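Local coordinates for probable phospholipase A2 homolog 2 (Oryza sativa, PDB 2WG9), which probably catalyses the calcium-dependent hydrolysis of the sn-2 acyl group of phosphoglycerides, releasing lysophospholipids and free fatty acids, at residues Tyr36-Gly41 with Ala55-Cys60. Residues are numbered along the deposited sequence; the frame is centred on the assembly and turned at random.
With CA (calcium ion), chain C; OCA (octanoic acid (caprylic acid)), chain D.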
loop_
_atom_site.group_PDB
_atom_site.type_symbol
_atom_site.label_atom_id
_atom_site.label_comp_id
_atom_site.label_asym_id
_atom_site.label_seq_id
_atom_site.Cartn_x
_atom_site.Cartn_y
_atom_site.Cartn_z
ATOM N N TYR A 36 -0.264 -4.685 -6.902
ATOM C CA TYR A 36 -1.673 -5.022 -6.739
ATOM C C TYR A 36 -2.483 -3.739 -6.871
ATOM O O TYR A 36 -2.184 -2.737 -6.205
ATOM C CB TYR A 36 -1.869 -5.663 -5.357
ATOM C CG TYR A 36 -3.275 -6.033 -4.970
ATOM C CD1 TYR A 36 -3.673 -7.376 -4.908
ATOM C CD2 TYR A 36 -4.205 -5.049 -4.616
ATOM C CE1 TYR A 36 -4.967 -7.721 -4.527
ATOM C CE2 TYR A 36 -5.496 -5.385 -4.243
ATOM C CZ TYR A 36 -5.873 -6.717 -4.196
ATOM O OH TYR A 36 -7.158 -7.037 -3.820
ATOM N N GLY A 37 -3.509 -3.782 -7.725
ATOM C CA GLY A 37 -4.313 -2.599 -8.025
ATOM C C GLY A 37 -3.434 -1.557 -8.691
ATOM O O GLY A 37 -2.502 -1.909 -9.424
ATOM N N LYS A 38 -3.727 -0.282 -8.439
ATOM C CA LYS A 38 -2.941 0.824 -8.989
ATOM C C LYS A 38 -1.943 1.363 -7.960
ATOM O O LYS A 38 -1.044 2.133 -8.315
ATOM C CB LYS A 38 -3.858 1.971 -9.460
ATOM C CG LYS A 38 -4.757 1.652 -10.651
ATOM C CD LYS A 38 -5.827 2.736 -10.805
ATOM C CE LYS A 38 -6.886 2.372 -11.835
ATOM N NZ LYS A 38 -7.921 3.464 -11.983
ATOM N N TYR A 39 -2.102 0.955 -6.692
ATOM C CA TYR A 39 -1.386 1.585 -5.568
ATOM C C TYR A 39 -0.552 0.658 -4.659
ATOM O O TYR A 39 0.417 1.109 -4.060
ATOM C CB TYR A 39 -2.365 2.400 -4.691
ATOM C CG TYR A 39 -2.979 3.597 -5.391
ATOM C CD1 TYR A 39 -4.215 3.499 -6.040
ATOM C CD2 TYR A 39 -2.325 4.831 -5.402
ATOM C CE1 TYR A 39 -4.782 4.612 -6.686
ATOM C CE2 TYR A 39 -2.879 5.943 -6.053
ATOM C CZ TYR A 39 -4.101 5.825 -6.693
ATOM O OH TYR A 39 -4.645 6.927 -7.331
ATOM N N CYS A 40 -0.932 -0.613 -4.527
ATOM C CA CYS A 40 -0.244 -1.504 -3.578
ATOM C C CYS A 40 1.067 -2.056 -4.142
ATOM O O CYS A 40 1.077 -2.814 -5.115
ATOM C CB CYS A 40 -1.150 -2.656 -3.117
ATOM S SG CYS A 40 -2.631 -2.197 -2.180
ATOM N N GLY A 41 2.171 -1.673 -3.514
ATOM C CA GLY A 41 3.489 -2.132 -3.926
ATOM C C GLY A 41 4.541 -1.091 -3.609
ATOM O O GLY A 41 4.249 0.104 -3.518
ATOM N N ALA A 55 -11.019 -2.132 -2.130
ATOM C CA ALA A 55 -10.808 -1.606 -0.776
ATOM C C ALA A 55 -9.346 -1.664 -0.345
ATOM O O ALA A 55 -8.827 -0.713 0.249
ATOM C CB ALA A 55 -11.685 -2.354 0.234
ATOM N N LEU A 56 -8.685 -2.784 -0.642
ATOM C CA LEU A 56 -7.256 -2.922 -0.344
ATOM C C LEU A 56 -6.434 -1.896 -1.115
ATOM O O LEU A 56 -5.551 -1.257 -0.545
ATOM C CB LEU A 56 -6.755 -4.348 -0.621
ATOM C CG LEU A 56 -5.295 -4.651 -0.245
ATOM C CD1 LEU A 56 -4.995 -4.356 1.229
ATOM C CD2 LEU A 56 -4.939 -6.098 -0.594
ATOM N N ASP A 57 -6.730 -1.734 -2.402
ATOM C CA ASP A 57 -6.032 -0.736 -3.219
ATOM C C ASP A 57 -6.222 0.682 -2.656
ATOM O O ASP A 57 -5.290 1.503 -2.660
ATOM C CB ASP A 57 -6.516 -0.818 -4.664
ATOM C CG ASP A 57 -5.529 -0.235 -5.645
ATOM O OD1 ASP A 57 -4.319 -0.219 -5.337
ATOM O OD2 ASP A 57 -5.969 0.194 -6.738
ATOM N N ALA A 58 -7.431 0.957 -2.163
ATOM C CA ALA A 58 -7.736 2.246 -1.536
ATOM C C ALA A 58 -6.904 2.491 -0.274
ATOM O O ALA A 58 -6.429 3.603 -0.058
ATOM C CB ALA A 58 -9.244 2.375 -1.246
ATOM N N CYS A 59 -6.712 1.452 0.542
ATOM C CA CYS A 59 -5.819 1.544 1.704
ATOM C C CYS A 59 -4.417 1.978 1.278
ATOM O O CYS A 59 -3.815 2.860 1.895
ATOM C CB CYS A 59 -5.737 0.205 2.454
ATOM S SG CYS A 59 -7.263 -0.338 3.221
ATOM N N CYS A 60 -3.905 1.354 0.220
ATOM C CA CYS A 60 -2.587 1.696 -0.315
ATOM C C CYS A 60 -2.517 3.106 -0.895
ATOM O O CYS A 60 -1.504 3.807 -0.718
ATOM C CB CYS A 60 -2.168 0.676 -1.371
ATOM S SG CYS A 60 -1.967 -0.985 -0.700
HETATM CA CA CA C . 2.456 1.901 -3.507
HETATM C C1 OCA D . 1.421 0.668 -0.361
HETATM C C2 OCA D . 1.439 -0.584 0.520
HETATM C C3 OCA D . 2.663 -0.613 1.433
HETATM C C4 OCA D . 3.953 -0.947 0.680
HETATM C C5 OCA D . 3.940 -2.359 0.074
HETATM C C6 OCA D . 4.432 -3.404 1.074
HETATM C C7 OCA D . 5.102 -4.577 0.358
HETATM C C8 OCA D . 4.232 -5.836 0.449
HETATM O O1 OCA D . 1.927 0.576 -1.497
HETATM O O2 OCA D . 0.890 1.688 0.120
HETATM O O HOH W 1 4.507 3.130 -3.288
#
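The Tyr-36 ring carries the CD2 methyl of Leu-56 over one face, a CH-pi contact 4.0 Å from the ring centroid and offset toward the rim; the two side chains cross nearly at right angles. At the ring's edge, close to its plane, sits the backbone N of Asp-57, and the Tyr-36 hydroxyl is hydrogen-bonded to Asp-54. The Tyr-39 ring is met differently: the Asp-57 carboxylate lies at its edge, the two planes 50° apart.

With CG anti to the backbone N, the Asp-57 side chain brings that carboxylate in against the loop, where it takes two consecutive amides. Lys-38 N gives OD2 an almost straight bond (2.9 Å, 176°) from the syn side, somewhat out of the carboxylate plane. Tyr-39 N reaches the syn lone pair of OD1, also at 2.9 Å but more bent, and OD2 is also hydrogen-bonded to Cys-53 N, just ahead of the helix. Gly-37 has positive phi, and a CB there would run into the Asp-57 CG.

This is the calcium-binding loop of a secretory phospholipase A2 laid against helix 55-68, which carries Asp-64 and the predicted active-site His-63. Tyr-39 O and Gly-41 O bind the calcium ion alongside Tyr-44 O and Asp-64 OD2. An alanine in place of Asp-57 would probably leave the Lys-38 and Tyr-39 amides without their acceptors, and the turn leading to Tyr-39 O less firmly fixed.

Further along, the Cys-40–Cys-60 disulfide (chi3 94°) ties loop to helix covalently, with Cys-40 SG also lying 4.1 Å from Leu-56 CG. Next to it Tyr-39 CB packs 3.7 Å from Cys-60 CB. Beyond the bridge, Gly-41 N donates to octanoate O1 at 3.0 Å, and the same O1 is itself a calcium ligand at 2.5 Å, beside a water.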